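Long-range contacts in phosphatidylethanolamine-binding protein, putative (Plasmodium falciparum, PDB 2R77), which probably binds phosphatidylethanolamine and may regulate protein kinase activity: residues S152-E157 against N192-V197; F89-D94 against E105-V110. All blocks are in the same frame, centred on the assembly; numbering follows the deposited sequence.

Both interactions belong to one antiparallel five-stranded sheet, and they show how strand pairing changes from the middle of a sheet to its margin. Interaction 2 is a buried hairpin contact near the centre of the chain, with a run of backbone bonds between strands 84-95 and 104-114. Interaction 1, its centre about 17 Å from that of interaction 2, is partly buried; there strand 148-155 meets the start of strand 196-201, at one margin of the sheet, through one direct backbone bond, a water and a methionine. Strands 148-155 and 84-95 are neighbours, so Phe89 CE2 packs against Ser152 OG at 3.7 Å; Met194 CE also reaches the ring, 4.0 Å from Phe89 CZ.

Interaction 1: S152-E157 against N192-V197; sequences SLIKEE and NNMKIV
Ser152, Leu153 and Met194 carry this contact, where an outer strand is only beginning to join its sheet. Ser152 faces Ile196 as an antiparallel non-hydrogen-bonded pair, their CA atoms 4.2 Å apart, and the adjoining direct bond is given by Leu153 N to Lys195 O (2.9 Å). It lies in the carbonyl plane but is bent, with an N-H...O angle of 144°. The same carbonyl oxygen also receives a CA-H...O contact from Ser152 CA at 3.1 Å. Further along, water 1 takes over: it accepts from Lys195 N and donates to Leu153 O, while Met194 CA approaches that oxygen as a second CA-H...O contact.

Met194 then dives inward past the serine. Its chain bends at chi3 (-73°), which folds the methyl back so that both SD and CE border Ser152 OG, SD at 3.3 Å. SD also lies 3.9 Å from Ile154 CB, the two side chains running side by side in the same direction. Leu153 leaves on the other side of the strand and crosses Val197 at about a right angle, CD1 resting 3.9 Å from CG1 of the valine. Helix 185-191 ends in a Schellman motif whose C-prime residue, Asn193 at positive phi, lies near the start of 192-197.

Ser152 OG is thus a buried hydroxyl without a hydrogen-bonding partner in the model, bordered by a thioether. The chemistry implies a junction held by one direct backbone bond, two CA-H...O contacts and a few side-chain contacts, with water standing in for a direct link where the two segments diverge.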
ATOM      1  N   SER A 152       2.834  -2.490   7.591  1.00 15.60           N
ATOM      2  CA  SER A 152       2.383  -2.955   8.913  1.00 16.38           C
ATOM      3  C   SER A 152       3.430  -3.898   9.504  1.00 17.09           C
ATOM      4  O   SER A 152       4.358  -4.300   8.801  1.00 17.42           O
ATOM      5  CB  SER A 152       1.007  -3.607   8.823  1.00 16.63           C
ATOM      6  OG  SER A 152       1.047  -4.855   8.141  1.00 17.33           O
ATOM      7  N   LEU A 153       3.284  -4.234  10.786  1.00 17.84           N
ATOM      8  CA  LEU A 153       4.250  -5.107  11.481  1.00 19.19           C
ATOM      9  C   LEU A 153       3.670  -6.445  11.837  1.00 20.59           C
ATOM     10  O   LEU A 153       2.599  -6.510  12.445  1.00 20.95           O
ATOM     11  CB  LEU A 153       4.672  -4.463  12.798  1.00 19.07           C
ATOM     12  CG  LEU A 153       5.821  -3.498  12.840  1.00 20.31           C
ATOM     13  CD1 LEU A 153       5.999  -3.045  14.282  1.00 19.93           C
ATOM     14  CD2 LEU A 153       7.070  -4.189  12.305  1.00 20.00           C
ATOM     15  N   ILE A 154       4.379  -7.514  11.489  1.00 21.21           N
ATOM     16  CA  ILE A 154       3.916  -8.865  11.774  1.00 23.55           C
ATOM     17  C   ILE A 154       5.025  -9.638  12.495  1.00 24.11           C
ATOM     18  O   ILE A 154       6.208  -9.470  12.193  1.00 24.15           O
ATOM     19  CB  ILE A 154       3.470  -9.580  10.461  1.00 23.59           C
ATOM     20  CG1 ILE A 154       2.655 -10.845  10.729  1.00 25.44           C
ATOM     21  CG2 ILE A 154       4.639  -9.874   9.547  1.00 24.03           C
ATOM     22  CD1 ILE A 154       2.039 -11.417   9.468  1.00 25.13           C
ATOM     23  N   LYS A 155       4.644 -10.455  13.467  1.00 25.34           N
ATOM     24  CA  LYS A 155       5.618 -11.299  14.150  1.00 26.59           C
ATOM     25  C   LYS A 155       6.277 -12.222  13.139  1.00 26.55           C
ATOM     26  O   LYS A 155       5.599 -12.785  12.263  1.00 26.78           O
ATOM     27  CB  LYS A 155       4.949 -12.122  15.247  1.00 26.67           C
ATOM     28  CG  LYS A 155       4.546 -11.311  16.454  1.00 28.80           C
ATOM     29  CD  LYS A 155       3.992 -12.216  17.540  1.00 31.72           C
ATOM     30  CE  LYS A 155       4.273 -11.641  18.929  1.00 34.63           C
ATOM     31  NZ  LYS A 155       5.746 -11.610  19.249  1.00 36.21           N
ATOM     32  N   GLU A 156       7.594 -12.378  13.278  1.00 26.92           N
ATOM     33  CA  GLU A 156       8.392 -13.275  12.439  1.00 27.81           C
ATOM     34  C   GLU A 156       7.690 -14.604  12.153  1.00 27.88           C
ATOM     35  O   GLU A 156       7.633 -15.029  11.007  1.00 27.94           O
ATOM     36  CB  GLU A 156       9.756 -13.531  13.092  1.00 27.37           C
ATOM     37  N   GLU A 157       7.129 -15.232  13.191  1.00 28.44           N
ATOM     38  CA  GLU A 157       6.494 -16.551  13.067  1.00 29.46           C
ATOM     39  C   GLU A 157       5.269 -16.578  12.162  1.00 29.14           C
ATOM     40  O   GLU A 157       4.907 -17.639  11.645  1.00 29.16           O
ATOM     41  CB  GLU A 157       6.101 -17.118  14.440  1.00 29.91           C
ATOM     42  CG  GLU A 157       7.131 -16.909  15.515  1.00 33.51           C
ATOM     43  CD  GLU A 157       6.820 -15.690  16.357  1.00 36.80           C
ATOM     44  OE1 GLU A 157       5.864 -15.762  17.181  1.00 38.80           O
ATOM     45  OE2 GLU A 157       7.534 -14.675  16.194  1.00 37.01           O
ATOM     46  N   ASN A 192      -5.140  -9.491  11.917  1.00 17.83           N
ATOM     47  CA  ASN A 192      -3.826 -10.106  12.065  1.00 18.70           C
ATOM     48  C   ASN A 192      -2.960  -9.509  13.189  1.00 18.88           C
ATOM     49  O   ASN A 192      -1.780  -9.850  13.305  1.00 18.64           O
ATOM     50  CB  ASN A 192      -3.079 -10.095  10.703  1.00 17.98           C
ATOM     51  CG  ASN A 192      -3.759 -10.976   9.653  1.00 18.16           C
ATOM     52  OD1 ASN A 192      -3.539 -12.192   9.590  1.00 19.16           O
ATOM     53  ND2 ASN A 192      -4.597 -10.361   8.823  1.00 18.76           N
ATOM     54  N   ASN A 193      -3.536  -8.626  14.012  1.00 19.06           N
ATOM     55  CA  ASN A 193      -2.811  -7.979  15.116  1.00 19.55           C
ATOM     56  C   ASN A 193      -1.506  -7.339  14.662  1.00 20.03           C
ATOM     57  O   ASN A 193      -0.449  -7.562  15.261  1.00 19.23           O
ATOM     58  CB  ASN A 193      -2.530  -8.979  16.258  1.00 20.26           C
ATOM     59  CG  ASN A 193      -3.725  -9.825  16.607  1.00 21.98           C
ATOM     60  OD1 ASN A 193      -4.842  -9.324  16.747  1.00 22.57           O
ATOM     61  ND2 ASN A 193      -3.496 -11.124  16.765  1.00 25.48           N
ATOM     62  N   MET A 194      -1.602  -6.568  13.574  1.00 18.89           N
ATOM     63  CA  MET A 194      -0.484  -5.852  12.976  1.00 19.78           C
ATOM     64  C   MET A 194      -0.658  -4.350  13.148  1.00 19.55           C
ATOM     65  O   MET A 194      -1.644  -3.761  12.681  1.00 20.08           O
ATOM     66  CB  MET A 194      -0.397  -6.155  11.464  1.00 19.83           C
ATOM     67  CG  MET A 194      -0.362  -7.595  11.080  1.00 19.74           C
ATOM     68  SD  MET A 194       0.157  -7.780   9.345  1.00 20.76           S
ATOM     69  CE  MET A 194      -1.309  -7.221   8.478  1.00 18.10           C
ATOM     70  N   LYS A 195       0.303  -3.716  13.807  1.00 18.82           N
ATOM     71  CA  LYS A 195       0.333  -2.278  13.878  1.00 18.58           C
ATOM     72  C   LYS A 195       0.616  -1.731  12.483  1.00 17.82           C
ATOM     73  O   LYS A 195       1.526  -2.218  11.806  1.00 16.80           O
ATOM     74  CB  LYS A 195       1.432  -1.835  14.854  1.00 18.95           C
ATOM     75  CG  LYS A 195       1.532  -0.349  15.071  1.00 19.08           C
ATOM     76  CD  LYS A 195       2.702   0.055  15.971  1.00 21.31           C
ATOM     77  CE  LYS A 195       2.713   1.576  16.165  1.00 25.50           C
ATOM     78  NZ  LYS A 195       3.858   2.084  16.982  1.00 30.46           N
ATOM     79  N   ILE A 196      -0.151  -0.727  12.064  1.00 16.73           N
ATOM     80  CA  ILE A 196       0.201   0.029  10.866  1.00 16.47           C
ATOM     81  C   ILE A 196       1.279   1.057  11.225  1.00 16.27           C
ATOM     82  O   ILE A 196       1.094   1.880  12.143  1.00 17.42           O
ATOM     83  CB  ILE A 196      -1.040   0.662  10.171  1.00 16.17           C
ATOM     84  CG1 ILE A 196      -1.958  -0.468   9.673  1.00 15.26           C
ATOM     85  CG2 ILE A 196      -0.578   1.622   9.078  1.00 15.77           C
ATOM     86  CD1 ILE A 196      -3.309  -0.054   9.145  1.00 16.63           C
ATOM     87  N   VAL A 197       2.432   0.962  10.558  1.00 15.58           N
ATOM     88  CA  VAL A 197       3.606   1.789  10.957  1.00 15.24           C
ATOM     89  C   VAL A 197       4.150   2.767   9.915  1.00 15.14           C
ATOM     90  O   VAL A 197       4.897   3.677  10.249  1.00 15.77           O
ATOM     91  CB  VAL A 197       4.779   0.911  11.550  1.00 14.90           C
ATOM     92  CG1 VAL A 197       4.323   0.155  12.812  1.00 16.53           C
ATOM     93  CG2 VAL A 197       5.305  -0.069  10.522  1.00 15.06           C
TER
HETATM   94  O   HOH W   1       2.375  -5.119  15.387  1.00 25.51           O

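Interaction 2: F89-D94 against E105-V110; sequences FMVDPD and EYIHWV
Met90 meets two residues at once, His108 and Trp109, in a classic beta bulge. Its N donates to Trp109 O (2.9 Å), while its O accepts a short bond from His108 N (2.7 Å) and a weak one from Trp109 N. Beyond the bulge the hairpin regains regular pairing: Asp92 and Tyr106 exchange backbone bonds, Asp92 N to Tyr106 O at 2.8 Å and Tyr106 N to Asp92 O at 2.9 Å.

The Met90 chain stays extended until its chi3 of 95° carries CE to 3.5 Å from His108 CB, and Asp92 CB approaches NE2 of the same imidazole at 3.7 Å. On the opposite face of the sheet, Phe89 CD1 lies 3.6 Å from Val110 CG2, and Ile107 CD1 sits at the edge of the phenyl ring.

Polar groups are held from within the segment and from outside it. Asp92 OD1 accepts from Asp94 N in an Asx turn; OD2 forms a salt bridge with Lys172 and a hydrogen bond with His145. His108 ND1 is hydrogen-bonded to Val134 O, and NE2 to Lys172 NZ. This cluster is consistent with the family's ligand pocket.

Strand 148-155 flanks the hairpin beyond 89-92, strand 128-131 beyond 105-110, and helix 185-191 covers the Phe89 and Ile107 face.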
ATOM      1  N   PHE A  89       1.876  -3.392   1.615  1.00 13.41           N
ATOM      2  CA  PHE A  89       0.702  -3.540   0.745  1.00 12.61           C
ATOM      3  C   PHE A  89       0.750  -2.392  -0.280  1.00 12.74           C
ATOM      4  O   PHE A  89       0.981  -1.235   0.094  1.00 12.96           O
ATOM      5  CB  PHE A  89      -0.598  -3.298   1.530  1.00 12.75           C
ATOM      6  CG  PHE A  89      -0.895  -4.309   2.623  1.00 12.92           C
ATOM      7  CD1 PHE A  89      -1.832  -5.333   2.400  1.00 12.04           C
ATOM      8  CD2 PHE A  89      -0.293  -4.210   3.883  1.00 12.91           C
ATOM      9  CE1 PHE A  89      -2.158  -6.241   3.399  1.00 13.61           C
ATOM     10  CE2 PHE A  89      -0.618  -5.142   4.902  1.00 15.42           C
ATOM     11  CZ  PHE A  89      -1.540  -6.169   4.643  1.00 15.05           C
ATOM     12  N   MET A  90       0.466  -2.675  -1.551  1.00 12.32           N
ATOM     13  CA  MET A  90       0.060  -1.585  -2.442  1.00 12.58           C
ATOM     14  C   MET A  90      -1.397  -1.812  -2.745  1.00 11.12           C
ATOM     15  O   MET A  90      -1.764  -2.904  -3.179  1.00 11.99           O
ATOM     16  CB  MET A  90       0.824  -1.540  -3.771  1.00 12.62           C
ATOM     17  CG  MET A  90       0.490  -0.228  -4.539  1.00 15.20           C
ATOM     18  SD  MET A  90       1.410   0.004  -6.094  1.00 18.60           S
ATOM     19  CE  MET A  90       0.288  -0.636  -7.357  1.00 20.46           C
ATOM     20  N   VAL A  91      -2.213  -0.781  -2.510  1.00 10.85           N
ATOM     21  CA  VAL A  91      -3.672  -0.883  -2.683  0.50 10.82           C
ATOM     22  C   VAL A  91      -4.243   0.351  -3.338  1.00 10.88           C
ATOM     23  O   VAL A  91      -3.792   1.481  -3.089  1.00 11.59           O
ATOM     24  CB  VAL A  91      -4.458  -1.112  -1.350  0.50 10.94           C
ATOM     25  CG1 VAL A  91      -4.012  -2.393  -0.655  0.50 13.29           C
ATOM     26  CG2 VAL A  91      -4.342   0.113  -0.407  0.50  8.06           C
ATOM     27  N   ASP A  92      -5.229   0.119  -4.201  1.00 11.22           N
ATOM     28  CA  ASP A  92      -6.027   1.208  -4.781  1.00 11.65           C
ATOM     29  C   ASP A  92      -7.327   1.313  -3.969  1.00 11.77           C
ATOM     30  O   ASP A  92      -8.166   0.453  -4.054  1.00 11.83           O
ATOM     31  CB  ASP A  92      -6.356   0.876  -6.248  1.00 11.48           C
ATOM     32  CG  ASP A  92      -7.177   1.964  -6.913  1.00 13.01           C
ATOM     33  OD1 ASP A  92      -7.539   2.969  -6.234  1.00 14.33           O
ATOM     34  OD2 ASP A  92      -7.458   1.799  -8.116  1.00 14.42           O
ATOM     35  N   PRO A  93      -7.475   2.368  -3.160  1.00 11.75           N
ATOM     36  CA  PRO A  93      -8.688   2.463  -2.319  1.00 11.08           C
ATOM     37  C   PRO A  93      -9.854   3.118  -3.083  1.00 11.18           C
ATOM     38  O   PRO A  93     -10.917   3.386  -2.480  1.00 10.87           O
ATOM     39  CB  PRO A  93      -8.230   3.374  -1.178  1.00 12.37           C
ATOM     40  CG  PRO A  93      -7.335   4.336  -1.888  1.00 11.81           C
ATOM     41  CD  PRO A  93      -6.579   3.517  -2.940  1.00 11.72           C
ATOM     42  N   ASP A  94      -9.652   3.359  -4.385  1.00 10.72           N
ATOM     43  CA  ASP A  94     -10.621   4.109  -5.206  1.00 10.40           C
ATOM     44  C   ASP A  94     -11.152   3.271  -6.358  1.00 11.29           C
ATOM     45  O   ASP A  94     -11.266   3.719  -7.517  1.00 12.28           O
ATOM     46  CB  ASP A  94     -10.010   5.437  -5.655  1.00 11.23           C
ATOM     47  CG  ASP A  94      -9.808   6.396  -4.493  1.00 10.20           C
ATOM     48  OD1 ASP A  94     -10.785   6.602  -3.718  1.00 11.79           O
ATOM     49  OD2 ASP A  94      -8.702   6.966  -4.350  1.00 11.59           O
ATOM     50  N   GLU A 105     -11.308  -0.968  -1.738  1.00 13.89           N
ATOM     51  CA  GLU A 105      -9.897  -1.269  -1.946  1.00 12.68           C
ATOM     52  C   GLU A 105      -9.678  -2.491  -2.842  1.00 11.95           C
ATOM     53  O   GLU A 105     -10.317  -3.555  -2.692  1.00 12.66           O
ATOM     54  CB  GLU A 105      -9.221  -1.491  -0.585  1.00 12.34           C
ATOM     55  CG  GLU A 105      -9.120  -0.231   0.268  1.00 11.41           C
ATOM     56  CD  GLU A 105      -8.501  -0.495   1.630  1.00 13.41           C
ATOM     57  OE1 GLU A 105      -8.015  -1.631   1.861  1.00 14.56           O
ATOM     58  OE2 GLU A 105      -8.515   0.443   2.460  1.00 13.54           O
ATOM     59  N   TYR A 106      -8.745  -2.328  -3.768  1.00 11.93           N
ATOM     60  CA  TYR A 106      -8.284  -3.389  -4.654  1.00 11.55           C
ATOM     61  C   TYR A 106      -6.795  -3.561  -4.340  1.00 12.56           C
ATOM     62  O   TYR A 106      -6.027  -2.592  -4.451  1.00 11.76           O
ATOM     63  CB  TYR A 106      -8.489  -3.007  -6.121  1.00 11.95           C
ATOM     64  CG  TYR A 106      -8.328  -4.191  -7.056  1.00 11.86           C
ATOM     65  CD1 TYR A 106      -9.438  -4.942  -7.440  1.00 13.16           C
ATOM     66  CD2 TYR A 106      -7.067  -4.567  -7.533  1.00 11.74           C
ATOM     67  CE1 TYR A 106      -9.304  -6.039  -8.288  1.00 12.07           C
ATOM     68  CE2 TYR A 106      -6.917  -5.666  -8.399  1.00 11.95           C
ATOM     69  CZ  TYR A 106      -8.041  -6.388  -8.768  1.00 12.46           C
ATOM     70  OH  TYR A 106      -7.927  -7.468  -9.599  1.00 14.22           O
ATOM     71  N   ILE A 107      -6.394  -4.766  -3.923  1.00 12.47           N
ATOM     72  CA  ILE A 107      -5.020  -4.971  -3.483  1.00 12.72           C
ATOM     73  C   ILE A 107      -4.164  -5.353  -4.682  1.00 11.77           C
ATOM     74  O   ILE A 107      -4.497  -6.314  -5.391  1.00 11.74           O
ATOM     75  CB  ILE A 107      -4.875  -6.017  -2.340  1.00 12.89           C
ATOM     76  CG1 ILE A 107      -5.607  -5.509  -1.082  1.00 14.64           C
ATOM     77  CG2 ILE A 107      -3.392  -6.263  -2.052  1.00 14.86           C
ATOM     78  CD1 ILE A 107      -5.390  -6.347   0.186  1.00 14.25           C
ATOM     79  N   HIS A 108      -3.088  -4.588  -4.886  1.00 11.90           N
ATOM     80  CA  HIS A 108      -2.158  -4.762  -5.998  1.00 11.94           C
ATOM     81  C   HIS A 108      -0.862  -5.538  -5.695  1.00 12.39           C
ATOM     82  O   HIS A 108      -0.219  -6.026  -6.624  1.00 12.32           O
ATOM     83  CB  HIS A 108      -1.794  -3.388  -6.595  1.00 12.58           C
ATOM     84  CG  HIS A 108      -2.892  -2.789  -7.416  1.00 12.88           C
ATOM     85  ND1 HIS A 108      -2.926  -2.874  -8.795  1.00 13.07           N
ATOM     86  CD2 HIS A 108      -4.024  -2.146  -7.049  1.00 12.08           C
ATOM     87  CE1 HIS A 108      -4.022  -2.280  -9.237  1.00 14.54           C
ATOM     88  NE2 HIS A 108      -4.699  -1.823  -8.199  1.00 12.27           N
ATOM     89  N   TRP A 109      -0.479  -5.652  -4.415  1.00 11.66           N
ATOM     90  CA  TRP A 109       0.832  -6.185  -4.090  1.00 13.22           C
ATOM     91  C   TRP A 109       0.886  -6.392  -2.586  1.00 13.06           C
ATOM     92  O   TRP A 109       0.484  -5.516  -1.821  1.00 13.25           O
ATOM     93  CB  TRP A 109       1.908  -5.180  -4.557  1.00 12.48           C
ATOM     94  CG  TRP A 109       3.328  -5.619  -4.431  1.00 13.76           C
ATOM     95  CD1 TRP A 109       3.835  -6.909  -4.547  1.00 13.85           C
ATOM     96  CD2 TRP A 109       4.448  -4.759  -4.266  1.00 12.61           C
ATOM     97  NE1 TRP A 109       5.214  -6.882  -4.427  1.00 13.04           N
ATOM     98  CE2 TRP A 109       5.617  -5.586  -4.237  1.00 14.01           C
ATOM     99  CE3 TRP A 109       4.593  -3.368  -4.111  1.00 13.34           C
ATOM    100  CZ2 TRP A 109       6.903  -5.055  -4.073  1.00 14.22           C
ATOM    101  CZ3 TRP A 109       5.878  -2.841  -3.942  1.00 14.62           C
ATOM    102  CH2 TRP A 109       7.015  -3.692  -3.911  1.00 13.39           C
ATOM    103  N   VAL A 110       1.331  -7.569  -2.156  1.00 13.58           N
ATOM    104  CA  VAL A 110       1.597  -7.792  -0.739  1.00 13.92           C
ATOM    105  C   VAL A 110       2.927  -8.544  -0.610  1.00 14.30           C
ATOM    106  O   VAL A 110       3.087  -9.640  -1.175  1.00 14.36           O
ATOM    107  CB  VAL A 110       0.460  -8.573  -0.025  1.00 14.13           C
ATOM    108  CG1 VAL A 110       0.797  -8.823   1.469  1.00 13.64           C
ATOM    109  CG2 VAL A 110      -0.874  -7.807  -0.102  1.00 13.74           C
TER